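Local coordinates for ribonucleoside-diphosphate reductase subunit beta (PDB 6ZJK), which forms the iron-carrying R2 subunit of a ribonucleotide reductase, which makes deoxyribonucleotides from ribonucleoside diphosphates, and probably supplies the radical that starts this reaction, at residues R64-N69 and L130-F135; I72-S77 and H140-S145; K98-L103 and Y146-V151; N104-V109 and K175-I180; T217-R220 and M224-T227. All blocks are in the same frame, centred on the assembly; numbering follows the deposited sequence.

In the fold
All five contacts belong to one helical fold without strands, and helix 124-151 threads through three of them: its residues 130-135 serve contact 1, 140-145 contact 2 and 146-151 contact 3. Helix 90-118 is shared in turn by contacts 3 and 4. Contacts 1, 3 and 4 are buried and held by apolar side chains where their segments meet. Contact 2 is also mostly buried, but at its rim a water and a glycerol join polar groups. Contacts 2 and 4 each give one ligand to the same iron, and with contact 1 they reach the second subunit. Contact 5, about 21 Å from the chain centre, is a partly buried turn between two helices.

Contact 1 (R64-N69 and L130-F135); sequences RTMLNN and LNIQTF
Met66 and Leu67 lean on Ile132 where helix 58-68 lies beside helix 124-151, a nearly parallel helix pair in the all-helical R2 fold. Over these short segments the axes come within 10.9 Å at a signed crossing angle of 18°, so side chains, not backbones, bridge the gap, and Met66 and Ile132 are the residues in register.

The apolar packing is methyl against methyl. Met66 starts with CG beside its backbone N, runs straight through chi2 and then bends at chi3 (100°); this turn lays CE against CG2 of Ile132 at 4.1 Å. The two side chains cross obliquely. The CG1 branch of Ile132 ends in CD1, 4.0 Å from Leu67 CD1; Leu67 CB does not point across, but the end of its side chain comes nearer. Leu67 and Ile132 meet at about a right angle, and Ile132 is thereby held at both branches. From the second subunit Phe135 packs on Ile132 and Ile139 on Leu67, which places the pair at the dimer interface.

Polar atoms play a smaller part. CE of Met66 lies 4.2 Å from the backbone N of Gln133, whose side chain comes within about 4 Å of a bound iron and rests on the iron ligand His241. The next residue, Thr134, bonds back through OG1 to Leu130 O at 3.0 Å, while Thr134 N reaches that same oxygen from the opposite face of its carbonyl plane.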
# COMPACT_ATOMS: atom_id res chain seq x y z
N ARG A 64 -13.80 -2.18 -5.74
CA ARG A 64 -14.73 -2.96 -4.99
C ARG A 64 -14.36 -4.41 -4.86
O ARG A 64 -14.38 -4.95 -3.80
CB ARG A 64 -16.10 -2.78 -5.60
CG ARG A 64 -17.24 -3.46 -4.95
CD ARG A 64 -18.52 -3.12 -5.67
NE ARG A 64 -19.18 -1.97 -5.08
CZ ARG A 64 -19.29 -0.77 -5.64
NH1 ARG A 64 -18.81 -0.52 -6.83
NH2 ARG A 64 -19.91 0.20 -4.99
N THR A 65 -14.00 -5.01 -5.96
CA THR A 65 -13.62 -6.39 -6.05
C THR A 65 -12.41 -6.70 -5.18
O THR A 65 -12.40 -7.64 -4.47
CB THR A 65 -13.29 -6.71 -7.51
OG1 THR A 65 -14.47 -6.69 -8.25
CG2 THR A 65 -12.71 -8.03 -7.61
N MET A 66 -11.42 -5.87 -5.27
CA MET A 66 -10.20 -6.05 -4.54
C MET A 66 -10.44 -6.04 -3.05
O MET A 66 -9.97 -6.87 -2.36
CB MET A 66 -9.18 -5.03 -4.94
CG MET A 66 -8.60 -5.30 -6.28
SD MET A 66 -7.49 -4.10 -6.86
CE MET A 66 -5.92 -4.78 -6.54
N LEU A 67 -11.22 -5.11 -2.56
CA LEU A 67 -11.54 -5.08 -1.19
C LEU A 67 -12.33 -6.27 -0.72
O LEU A 67 -12.12 -6.71 0.36
CB LEU A 67 -12.28 -3.82 -0.84
CG LEU A 67 -11.53 -2.71 -0.17
CD1 LEU A 67 -10.32 -2.30 -0.89
CD2 LEU A 67 -12.42 -1.53 0.04
N ASN A 68 -13.27 -6.75 -1.51
CA ASN A 68 -14.03 -7.92 -1.13
C ASN A 68 -13.23 -9.23 -1.14
O ASN A 68 -13.68 -10.22 -0.71
CB ASN A 68 -15.29 -8.10 -1.96
CG ASN A 68 -16.33 -7.03 -1.71
OD1 ASN A 68 -17.02 -6.99 -0.77
ND2 ASN A 68 -16.36 -6.11 -2.58
N ASN A 69 -12.04 -9.19 -1.67
CA ASN A 69 -11.17 -10.36 -1.69
C ASN A 69 -10.25 -10.45 -0.47
O ASN A 69 -9.35 -11.30 -0.46
CB ASN A 69 -10.30 -10.36 -2.95
CG ASN A 69 -11.06 -10.80 -4.20
OD1 ASN A 69 -12.12 -11.44 -4.13
ND2 ASN A 69 -10.51 -10.44 -5.35
N LEU A 130 -3.08 0.58 -7.49
CA LEU A 130 -1.73 0.03 -7.34
C LEU A 130 -1.31 -0.03 -5.88
O LEU A 130 -0.55 -0.94 -5.49
CB LEU A 130 -0.72 0.84 -8.15
CG LEU A 130 -0.83 0.78 -9.69
CD1 LEU A 130 -0.00 1.89 -10.30
CD2 LEU A 130 -0.34 -0.57 -10.21
N ASN A 131 -1.76 0.93 -5.06
CA ASN A 131 -1.47 0.89 -3.62
C ASN A 131 -2.18 -0.29 -2.95
O ASN A 131 -1.62 -0.93 -2.06
CB ASN A 131 -1.93 2.19 -2.94
CG ASN A 131 -1.03 3.37 -3.23
OD1 ASN A 131 0.14 3.21 -3.59
ND2 ASN A 131 -1.55 4.57 -3.03
N ILE A 132 -3.37 -0.61 -3.39
CA ILE A 132 -4.03 -1.75 -2.85
C ILE A 132 -3.26 -3.01 -3.28
O ILE A 132 -3.14 -3.93 -2.56
CB ILE A 132 -5.45 -1.85 -3.33
CG1 ILE A 132 -6.26 -0.62 -2.92
CG2 ILE A 132 -6.12 -3.06 -2.79
CD1 ILE A 132 -7.67 -0.62 -3.43
N GLN A 133 -2.74 -2.99 -4.49
CA GLN A 133 -2.00 -4.11 -4.99
C GLN A 133 -0.80 -4.30 -4.12
O GLN A 133 -0.56 -5.36 -3.73
CB GLN A 133 -1.58 -3.92 -6.44
CG GLN A 133 -0.91 -5.10 -7.07
CD GLN A 133 -0.49 -4.91 -8.51
OE1 GLN A 133 -0.85 -3.98 -9.19
NE2 GLN A 133 0.30 -5.84 -8.98
N THR A 134 -0.05 -3.24 -3.86
CA THR A 134 1.16 -3.34 -3.05
C THR A 134 0.87 -3.96 -1.68
O THR A 134 1.64 -4.81 -1.19
CB THR A 134 1.77 -1.96 -2.86
OG1 THR A 134 2.14 -1.43 -4.14
CG2 THR A 134 3.01 -2.03 -2.00
N PHE A 135 -0.23 -3.55 -1.06
CA PHE A 135 -0.67 -4.11 0.21
C PHE A 135 -0.92 -5.61 0.10
O PHE A 135 -0.51 -6.38 0.97
CB PHE A 135 -1.93 -3.35 0.65
CG PHE A 135 -2.81 -4.08 1.60
CD1 PHE A 135 -2.54 -4.09 2.96
CD2 PHE A 135 -3.95 -4.72 1.14
CE1 PHE A 135 -3.38 -4.73 3.85
CE2 PHE A 135 -4.80 -5.38 2.02
CZ PHE A 135 -4.52 -5.39 3.38

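Contact 2 (I72-S77 and H140-S145); sequences IPEEIS and HAQSYS. With FE (Fe (III) ion), chain H; GOL (glycerol), chain F.
Gln142 OE1 lies 3.6 Å from CG of Pro73 and is gripped by polar partners as well. A water donates to it at 3.0 Å and accepts from the backbone N of Glu74 at 2.9 Å, so the short 3-10 segment 73-75 is tied to the helix through solvent. Tyr63 OH of the second subunit adds a weak bond to the same oxygen.

The amide gets there by a bend: CG stands opposite the backbone N (chi1 -170°), then chi2 turns to -102° and carries the group across the helix surface toward Pro73. Its other end, NE2, gives a nearly straight bond (170°) to O1 of a glycerol at 2.9 Å. That glycerol, probably from the crystallisation liquor, donates through O2 to Glu74 OE2 at 2.7 Å. Glu74 and Gln142 are thus bridged, while OE2 and NE2 themselves stay 3.6 Å apart. The other carboxylate oxygen of Glu74 makes a salt bridge to Arg64 of the second subunit.

Below this polar rim, CB of Pro73 packs on CB of Ser143 at 4.1 Å. One turn earlier His140 binds an iron through ND1 at 2.4 Å; Asp107, Glu137 and a water are its other ligands, and Asp237 OD2 is hydrogen-bonded to His140 NE2. The contact therefore seats the loop between helices 58-68 and 79-84 on the metal-bearing helix 124-151, with helix 225-255 closing in through Ile230 on Ile76 and Ile234 on Ser143.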
# COMPACT_ATOMS: atom_id res chain seq x y z
N ILE A 72 -6.82 -13.12 5.54
CA ILE A 72 -5.75 -13.14 6.49
C ILE A 72 -5.19 -14.54 6.54
O ILE A 72 -5.84 -15.45 6.94
CB ILE A 72 -6.22 -12.70 7.90
CG1 ILE A 72 -6.85 -11.31 7.85
CG2 ILE A 72 -5.06 -12.69 8.85
CD1 ILE A 72 -7.38 -10.81 9.16
N PRO A 73 -3.97 -14.68 6.13
CA PRO A 73 -3.27 -15.95 6.01
C PRO A 73 -3.31 -16.80 7.24
O PRO A 73 -3.68 -17.94 7.20
CB PRO A 73 -1.86 -15.54 5.71
CG PRO A 73 -1.96 -14.22 5.18
CD PRO A 73 -3.18 -13.57 5.66
N GLU A 74 -3.11 -16.20 8.41
CA GLU A 74 -3.14 -16.93 9.70
C GLU A 74 -4.46 -17.47 10.14
O GLU A 74 -4.51 -18.22 11.01
CB GLU A 74 -2.46 -16.14 10.82
CG GLU A 74 -0.97 -16.01 10.63
CD GLU A 74 -0.24 -15.27 11.74
OE1 GLU A 74 -0.90 -14.84 12.70
OE2 GLU A 74 0.98 -15.12 11.65
N GLU A 75 -5.50 -17.15 9.40
CA GLU A 75 -6.81 -17.64 9.72
C GLU A 75 -7.06 -19.01 9.06
O GLU A 75 -8.09 -19.58 9.24
CB GLU A 75 -7.88 -16.62 9.33
CG GLU A 75 -8.33 -15.70 10.44
CD GLU A 75 -9.32 -14.61 10.03
OE1 GLU A 75 -9.59 -13.73 10.83
OE2 GLU A 75 -9.84 -14.60 8.93
N ILE A 76 -6.11 -19.52 8.29
CA ILE A 76 -6.24 -20.79 7.65
C ILE A 76 -5.38 -21.79 8.39
O ILE A 76 -4.23 -21.64 8.43
CB ILE A 76 -5.81 -20.68 6.20
CG1 ILE A 76 -6.78 -19.83 5.43
CG2 ILE A 76 -5.74 -22.04 5.58
CD1 ILE A 76 -6.13 -19.09 4.32
N SER A 77 -5.97 -22.81 8.92
CA SER A 77 -5.18 -23.73 9.73
C SER A 77 -4.36 -24.69 8.87
O SER A 77 -4.86 -25.27 7.90
CB SER A 77 -6.09 -24.56 10.63
OG SER A 77 -5.44 -25.76 10.97
N HIS A 140 0.99 -11.51 0.72
CA HIS A 140 1.42 -12.72 0.04
C HIS A 140 2.74 -13.15 0.61
O HIS A 140 2.91 -14.25 0.98
CB HIS A 140 1.50 -12.54 -1.47
CG HIS A 140 0.17 -12.36 -2.13
ND1 HIS A 140 0.01 -11.88 -3.41
CD2 HIS A 140 -1.07 -12.54 -1.64
CE1 HIS A 140 -1.27 -11.80 -3.66
NE2 HIS A 140 -1.94 -12.19 -2.62
N ALA A 141 3.64 -12.23 0.70
CA ALA A 141 4.97 -12.51 1.22
C ALA A 141 4.90 -13.02 2.66
O ALA A 141 5.66 -13.92 3.04
CB ALA A 141 5.85 -11.26 1.12
N GLN A 142 3.99 -12.52 3.47
CA GLN A 142 3.85 -12.93 4.84
C GLN A 142 3.27 -14.29 4.99
O GLN A 142 3.59 -14.99 5.89
CB GLN A 142 2.97 -11.98 5.62
CG GLN A 142 2.95 -12.19 7.10
CD GLN A 142 1.75 -12.88 7.55
OE1 GLN A 142 0.71 -12.71 7.02
NE2 GLN A 142 1.88 -13.64 8.54
N SER A 143 2.37 -14.63 4.10
CA SER A 143 1.80 -15.97 3.98
C SER A 143 2.89 -17.03 3.94
O SER A 143 2.64 -18.18 4.34
CB SER A 143 0.91 -16.09 2.73
OG SER A 143 1.68 -16.17 1.53
N TYR A 144 3.98 -16.70 3.29
CA TYR A 144 5.07 -17.62 3.11
C TYR A 144 5.80 -17.79 4.44
O TYR A 144 6.15 -18.85 4.78
CB TYR A 144 6.03 -17.24 1.98
CG TYR A 144 5.36 -16.96 0.64
CD1 TYR A 144 4.31 -17.71 0.20
CD2 TYR A 144 5.77 -15.93 -0.16
CE1 TYR A 144 3.70 -17.47 -0.99
CE2 TYR A 144 5.16 -15.68 -1.36
CZ TYR A 144 4.13 -16.45 -1.75
OH TYR A 144 3.52 -16.19 -2.91
N SER A 145 6.02 -16.71 5.17
CA SER A 145 6.60 -16.80 6.51
C SER A 145 5.72 -17.65 7.42
O SER A 145 6.23 -18.43 8.23
CB SER A 145 6.80 -15.40 7.10
OG SER A 145 8.12 -14.92 6.84
FE FE H . 1.49 -11.66 -5.24
C1 GOL F . 4.46 -12.37 10.42
O1 GOL F . 4.43 -13.67 9.90
C2 GOL F . 3.26 -12.18 11.29
O2 GOL F . 2.98 -13.31 12.09
C3 GOL F . 3.33 -10.94 12.12
O3 GOL F . 2.05 -10.81 12.71
O HOH W 1 -1.72 -13.70 8.53
O HOH W 2 -0.45 -11.36 -6.63

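Contact 3 (K98-L103 and Y146-V151); sequences KIISFL and YILDTV
Ile100 reaches across with both of its methyl groups, CD1 meeting CD1 of Ile147 at 4.4 Å and CG2 meeting CD2 of Leu148 at 4.3 Å. It is the one residue of 98-103 that touches 146-151, set against two neighbouring side chains of the opposite helix. With CG1 roughly opposite the backbone N (chi1 -155°) and chi2 extended, CD1 is carried well out from the helix. The nearest CA atoms, those of Ile100 and Leu148, are 9.3 Å apart, so the ends of the side chains make the contact.

Helices 90-118 and 124-151 follow each other in the chain and run roughly antiparallel here, two long members of the R2 helical bundle joined by a short link. Ile147 also rests on Thr227 and Ile230 of helix 225-255, which brings a third helix to this hydrophobic layer. Phe102 faces helix 168-186 instead, and Leu103 helix 190-220.

Helix 124-151 ends at this level. Ile147 O accepts from two amides, Thr150 N and Val151 N, and Thr150 OG1 bonds to Tyr146 O at 2.9 Å, nearly along the C=O axis.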
# COMPACT_ATOMS: atom_id res chain seq x y z
N LYS A 98 12.77 -24.71 -3.32
CA LYS A 98 13.22 -23.74 -4.32
C LYS A 98 12.09 -22.85 -4.82
O LYS A 98 12.30 -21.67 -5.11
CB LYS A 98 13.89 -24.46 -5.49
CG LYS A 98 15.25 -25.06 -5.11
CD LYS A 98 15.66 -26.15 -6.06
CE LYS A 98 16.89 -26.88 -5.53
NZ LYS A 98 18.01 -25.92 -5.32
N ILE A 99 10.89 -23.40 -4.95
CA ILE A 99 9.79 -22.64 -5.52
C ILE A 99 9.33 -21.57 -4.55
O ILE A 99 9.15 -20.40 -4.91
CB ILE A 99 8.64 -23.58 -5.91
CG1 ILE A 99 8.99 -24.38 -7.17
CG2 ILE A 99 7.36 -22.81 -6.05
CD1 ILE A 99 8.05 -25.52 -7.40
N ILE A 100 9.13 -21.95 -3.29
CA ILE A 100 8.61 -20.98 -2.33
C ILE A 100 9.66 -19.92 -2.01
O ILE A 100 9.32 -18.77 -1.73
CB ILE A 100 8.06 -21.70 -1.09
CG1 ILE A 100 7.01 -20.81 -0.42
CG2 ILE A 100 9.16 -22.06 -0.15
CD1 ILE A 100 6.05 -21.56 0.46
N SER A 101 10.95 -20.25 -2.10
CA SER A 101 11.90 -19.15 -1.94
C SER A 101 11.88 -18.24 -3.16
O SER A 101 11.91 -17.01 -3.02
CB SER A 101 13.30 -19.69 -1.69
OG SER A 101 14.27 -18.67 -1.87
N PHE A 102 11.66 -18.76 -4.36
CA PHE A 102 11.53 -17.92 -5.55
C PHE A 102 10.30 -17.04 -5.50
O PHE A 102 10.37 -15.84 -5.79
CB PHE A 102 11.48 -18.81 -6.80
CG PHE A 102 11.33 -18.05 -8.08
CD1 PHE A 102 12.28 -17.12 -8.47
CD2 PHE A 102 10.23 -18.27 -8.89
CE1 PHE A 102 12.14 -16.42 -9.66
CE2 PHE A 102 10.08 -17.56 -10.08
CZ PHE A 102 11.05 -16.65 -10.47
N LEU A 103 9.15 -17.59 -5.09
CA LEU A 103 7.94 -16.79 -5.05
C LEU A 103 8.06 -15.67 -4.01
O LEU A 103 7.59 -14.54 -4.25
CB LEU A 103 6.74 -17.69 -4.76
CG LEU A 103 6.42 -18.80 -5.77
CD1 LEU A 103 5.08 -19.48 -5.47
CD2 LEU A 103 6.47 -18.30 -7.23
N TYR A 146 4.42 -17.48 7.31
CA TYR A 146 3.49 -18.22 8.08
C TYR A 146 3.54 -19.72 7.77
O TYR A 146 3.48 -20.50 8.65
CB TYR A 146 2.08 -17.71 7.92
CG TYR A 146 1.01 -18.57 8.48
CD1 TYR A 146 0.98 -18.91 9.78
CD2 TYR A 146 -0.01 -19.01 7.71
CE1 TYR A 146 -0.01 -19.67 10.29
CE2 TYR A 146 -1.01 -19.77 8.21
CZ TYR A 146 -1.00 -20.11 9.50
OH TYR A 146 -1.98 -20.86 10.00
N ILE A 147 3.60 -20.08 6.50
CA ILE A 147 3.72 -21.50 6.13
C ILE A 147 4.99 -22.11 6.72
O ILE A 147 4.96 -23.17 7.37
CB ILE A 147 3.67 -21.69 4.60
CG1 ILE A 147 2.26 -21.39 4.07
CG2 ILE A 147 4.12 -23.11 4.20
CD1 ILE A 147 2.15 -21.28 2.54
N LEU A 148 6.14 -21.46 6.49
CA LEU A 148 7.42 -22.06 6.83
C LEU A 148 7.63 -22.14 8.33
O LEU A 148 8.26 -23.10 8.82
CB LEU A 148 8.56 -21.28 6.15
CG LEU A 148 8.60 -21.32 4.63
CD1 LEU A 148 9.82 -20.53 4.20
CD2 LEU A 148 8.65 -22.80 4.05
N ASP A 149 7.16 -21.12 9.08
CA ASP A 149 7.31 -21.13 10.52
C ASP A 149 6.39 -22.15 11.17
O ASP A 149 6.67 -22.61 12.28
CB ASP A 149 7.03 -19.73 11.09
CG ASP A 149 7.49 -19.58 12.54
OD1 ASP A 149 8.69 -19.82 12.82
OD2 ASP A 149 6.65 -19.23 13.39
N THR A 150 5.30 -22.54 10.49
CA THR A 150 4.36 -23.46 11.11
C THR A 150 4.65 -24.92 10.79
O THR A 150 4.60 -25.76 11.70
CB THR A 150 2.93 -23.10 10.71
OG1 THR A 150 2.67 -21.77 11.15
CG2 THR A 150 1.96 -24.03 11.40
N VAL A 151 5.03 -25.25 9.54
CA VAL A 151 5.18 -26.66 9.19
C VAL A 151 6.57 -27.21 9.47
O VAL A 151 6.75 -28.43 9.42
CB VAL A 151 4.85 -26.94 7.71
CG1 VAL A 151 3.49 -26.32 7.33
CG2 VAL A 151 5.94 -26.42 6.79

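Contact 4 (N104-V109 and K175-I180). With FE (Fe (III) ion), chain H.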
# COMPACT_ATOMS: atom_id res chain seq x y z
N ASN A 104 8.73 -15.93 -2.88
CA ASN A 104 8.94 -14.89 -1.87
C ASN A 104 9.79 -13.76 -2.42
O ASN A 104 9.57 -12.59 -2.09
CB ASN A 104 9.61 -15.48 -0.61
CG ASN A 104 9.65 -14.48 0.56
OD1 ASN A 104 8.62 -13.99 1.03
ND2 ASN A 104 10.84 -14.20 1.05
N PHE A 105 10.76 -14.09 -3.26
CA PHE A 105 11.51 -13.04 -3.95
C PHE A 105 10.60 -12.23 -4.87
O PHE A 105 10.71 -11.00 -4.93
CB PHE A 105 12.67 -13.66 -4.74
CG PHE A 105 13.18 -12.76 -5.82
CD1 PHE A 105 14.16 -11.81 -5.54
CD2 PHE A 105 12.65 -12.82 -7.11
CE1 PHE A 105 14.62 -10.97 -6.54
CE2 PHE A 105 13.10 -11.97 -8.10
CZ PHE A 105 14.08 -11.05 -7.83
N LEU A 106 9.67 -12.88 -5.55
CA LEU A 106 8.79 -12.19 -6.50
C LEU A 106 7.90 -11.13 -5.85
O LEU A 106 7.88 -10.04 -6.25
CB LEU A 106 7.99 -13.17 -7.33
CG LEU A 106 8.70 -14.05 -8.32
CD1 LEU A 106 7.76 -14.85 -9.14
CD2 LEU A 106 9.75 -13.40 -9.15
N ASP A 107 7.20 -11.52 -4.82
CA ASP A 107 6.37 -10.65 -4.10
C ASP A 107 7.18 -9.56 -3.37
O ASP A 107 6.72 -8.49 -3.25
CB ASP A 107 5.49 -11.39 -3.15
CG ASP A 107 4.33 -12.08 -3.83
OD1 ASP A 107 3.59 -11.50 -4.59
OD2 ASP A 107 4.12 -13.23 -3.56
N SER A 108 8.39 -9.86 -2.93
CA SER A 108 9.20 -8.87 -2.30
C SER A 108 9.57 -7.79 -3.27
O SER A 108 9.48 -6.68 -2.95
CB SER A 108 10.43 -9.48 -1.62
OG SER A 108 10.09 -10.20 -0.49
N VAL A 109 9.97 -8.14 -4.47
CA VAL A 109 10.32 -7.11 -5.42
C VAL A 109 9.09 -6.36 -5.94
O VAL A 109 9.19 -5.26 -6.28
CB VAL A 109 11.16 -7.54 -6.60
CG1 VAL A 109 12.51 -8.00 -6.19
CG2 VAL A 109 10.48 -8.56 -7.42
N LYS A 175 18.50 -12.02 -10.42
CA LYS A 175 19.15 -10.87 -10.95
C LYS A 175 18.55 -10.40 -12.23
O LYS A 175 18.46 -9.24 -12.48
CB LYS A 175 20.59 -11.19 -11.17
CG LYS A 175 21.39 -11.07 -9.93
CD LYS A 175 22.49 -12.08 -9.94
CE LYS A 175 23.69 -11.60 -10.71
NZ LYS A 175 24.91 -12.27 -10.23
N PHE A 176 18.18 -11.32 -13.08
CA PHE A 176 17.57 -10.96 -14.33
C PHE A 176 16.29 -10.18 -14.08
O PHE A 176 16.15 -9.11 -14.53
CB PHE A 176 17.23 -12.22 -15.11
CG PHE A 176 16.48 -11.96 -16.38
CD1 PHE A 176 17.10 -11.42 -17.46
CD2 PHE A 176 15.16 -12.26 -16.48
CE1 PHE A 176 16.42 -11.18 -18.61
CE2 PHE A 176 14.47 -12.01 -17.62
CZ PHE A 176 15.11 -11.49 -18.69
N ILE A 177 15.41 -10.73 -13.29
CA ILE A 177 14.11 -10.12 -13.08
C ILE A 177 14.25 -8.75 -12.41
O ILE A 177 13.58 -7.79 -12.81
CB ILE A 177 13.21 -11.07 -12.28
CG1 ILE A 177 12.87 -12.30 -13.13
CG2 ILE A 177 11.96 -10.35 -11.81
CD1 ILE A 177 12.13 -13.42 -12.39
N ALA A 178 15.10 -8.65 -11.39
CA ALA A 178 15.25 -7.37 -10.69
C ALA A 178 15.90 -6.31 -11.58
O ALA A 178 15.61 -5.12 -11.41
CB ALA A 178 16.08 -7.56 -9.42
N GLY A 179 16.75 -6.72 -12.51
CA GLY A 179 17.46 -5.76 -13.35
C GLY A 179 16.56 -4.95 -14.27
O GLY A 179 16.89 -3.81 -14.60
N ILE A 180 15.44 -5.53 -14.72
CA ILE A 180 14.54 -4.78 -15.59
C ILE A 180 13.88 -3.65 -14.81
O ILE A 180 13.81 -2.51 -15.27
CB ILE A 180 13.49 -5.72 -16.21
CG1 ILE A 180 14.17 -6.86 -16.98
CG2 ILE A 180 12.52 -4.93 -17.09
CD1 ILE A 180 13.21 -7.87 -17.55
FE FE H . 1.49 -11.66 -5.24
O HOH W 2 -0.45 -11.36 -6.63
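Phe105 turns the edge of its ring to helix 168-186, where CG2 of Ile177 lies 4.2 Å from CE2 and CB of Ala178 lies 4.3 Å from CZ, both near the ring plane. One face carries CG2 of Val109, a turn later in its own helix, 4.3 Å above the plane and offset toward the rim. Phe29 of the second subunit meets this ring edge-to-face, so Phe105 packs at once within its helix, against helix 168-186 and across the dimer.

Leu106 supplies the other half of the contact. Its CG sits beside the backbone N (chi1 -68°), and of its two methyl groups it is CD2, not the extended CD1, that comes within 4.0 Å of Ile177 CD1, the two side chains meeting at about a right angle. Ile177 is therefore shared: its CG2 branch goes to the phenylalanine and its CD1 end to the leucine.

Helices 90-118 and 168-186 lie side by side in the R2 bundle, and in these segments they are nearly parallel, 10° apart with axes 11.2 Å from each other. Tyr207 of helix 190-220 packs on both Leu106 and Ile177.

Asp107, which follows Leu106, points its carboxylate to an iron that Glu137 and His140 also bind. OD1 coordinates the metal at 2.2 Å, and Tyr144 OH bonds to OD2, a second-shell contact that should fix the rotation of the group. Ser108 OG bonds to Asn104 O at 2.9 Å. It comes from the face opposite the Ser108 amide and is also bonded to Arg49 N of the second subunit.

Contact 5 (T217-R220 and M224-T227)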
# COMPACT_ATOMS: atom_id res chain seq x y z
N THR A 217 -0.67 -29.51 -7.80
CA THR A 217 -0.32 -30.89 -8.11
C THR A 217 -0.05 -31.69 -6.84
O THR A 217 -0.42 -32.87 -6.76
CB THR A 217 0.88 -30.97 -9.06
OG1 THR A 217 0.50 -30.45 -10.35
CG2 THR A 217 1.35 -32.40 -9.24
N LEU A 218 0.60 -31.08 -5.83
CA LEU A 218 0.79 -31.77 -4.55
C LEU A 218 -0.55 -32.07 -3.89
O LEU A 218 -0.84 -33.22 -3.54
CB LEU A 218 1.66 -30.94 -3.60
CG LEU A 218 3.18 -30.88 -3.83
CD1 LEU A 218 3.86 -30.14 -2.68
CD2 LEU A 218 3.74 -32.29 -3.99
N ALA A 219 -1.40 -31.03 -3.76
CA ALA A 219 -2.69 -31.15 -3.09
C ALA A 219 -3.63 -32.10 -3.81
O ALA A 219 -4.47 -32.75 -3.16
CB ALA A 219 -3.36 -29.78 -2.99
N ARG A 220 -3.52 -32.21 -5.14
CA ARG A 220 -4.36 -33.16 -5.86
C ARG A 220 -4.07 -34.59 -5.41
O ARG A 220 -4.96 -35.45 -5.50
CB ARG A 220 -4.15 -33.03 -7.38
CG ARG A 220 -5.39 -33.37 -8.27
CD ARG A 220 -5.01 -33.50 -9.75
NE ARG A 220 -6.15 -33.72 -10.64
CZ ARG A 220 -6.03 -34.13 -11.90
NH1 ARG A 220 -4.81 -34.37 -12.39
NH2 ARG A 220 -7.11 -34.31 -12.66
N MET A 224 0.02 -31.62 1.50
CA MET A 224 0.07 -30.17 1.73
C MET A 224 -1.19 -29.47 1.24
O MET A 224 -1.12 -28.49 0.50
CB MET A 224 1.31 -29.53 1.09
CG MET A 224 2.62 -30.23 1.47
SD MET A 224 2.98 -30.31 3.25
CE MET A 224 3.32 -28.57 3.63
N THR A 225 -2.36 -29.97 1.67
CA THR A 225 -3.62 -29.45 1.13
C THR A 225 -3.91 -28.03 1.62
O THR A 225 -4.43 -27.21 0.86
CB THR A 225 -4.77 -30.37 1.52
OG1 THR A 225 -4.59 -30.77 2.87
CG2 THR A 225 -4.75 -31.62 0.66
N ALA A 226 -3.58 -27.71 2.87
CA ALA A 226 -3.91 -26.38 3.36
C ALA A 226 -2.95 -25.32 2.83
O ALA A 226 -3.33 -24.16 2.70
CB ALA A 226 -3.94 -26.35 4.89
N THR A 227 -1.71 -25.71 2.53
CA THR A 227 -0.83 -24.83 1.78
C THR A 227 -1.45 -24.49 0.42
O THR A 227 -1.34 -23.36 -0.06
CB THR A 227 0.55 -25.51 1.66
OG1 THR A 227 1.17 -25.55 2.96
CG2 THR A 227 1.47 -24.80 0.70
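Met224 turns the chain sharply back toward Leu218 and Ala219 with backbone angles of the left-handed helical region (phi 56°, psi 52°). Thr225 then resumes right-handed values as helix 225-255 begins. Its CG2 takes the position beside the backbone N, opposite the carbonyl carbon, while OG1 is fitted between the two; this sends the methyl group rather than the hydroxyl toward helix 190-220.

There CG2 of Thr225 lies 4.0 Å from Ala219 O and 4.3 Å from Ala219 CB. The backbones are close, with CA of Ala219 only 4.6 Å from CA of Thr225. The small alanine methyl lies against main chain, 4.1 Å from Thr225 CA and 4.3 Å from Met224 O.

Leu218 makes the hydrophobic part. Its CB points across the turn, and CD1 touches CG of Met224 at 4.3 Å. Beyond CG the methionine folds away from this partner and packs on Phe85 and Asp81.

Several polar groups fasten the turn from outside. Met224 N bonds to Gln84 OE1, while the carboxylate of Asp81 takes Ala226 N on one oxygen and Thr227 OG1 on the other; a negative group at this helix start would probably be favoured by the helix dipole. Arg220 makes a cation-pi contact with Trp330.

Met224 occupies the N-cap position, and the arrangement is a tight interhelical turn of the R2 bundle, joining the helix that carries the iron ligand Glu204 to the one that carries Glu238 and His241.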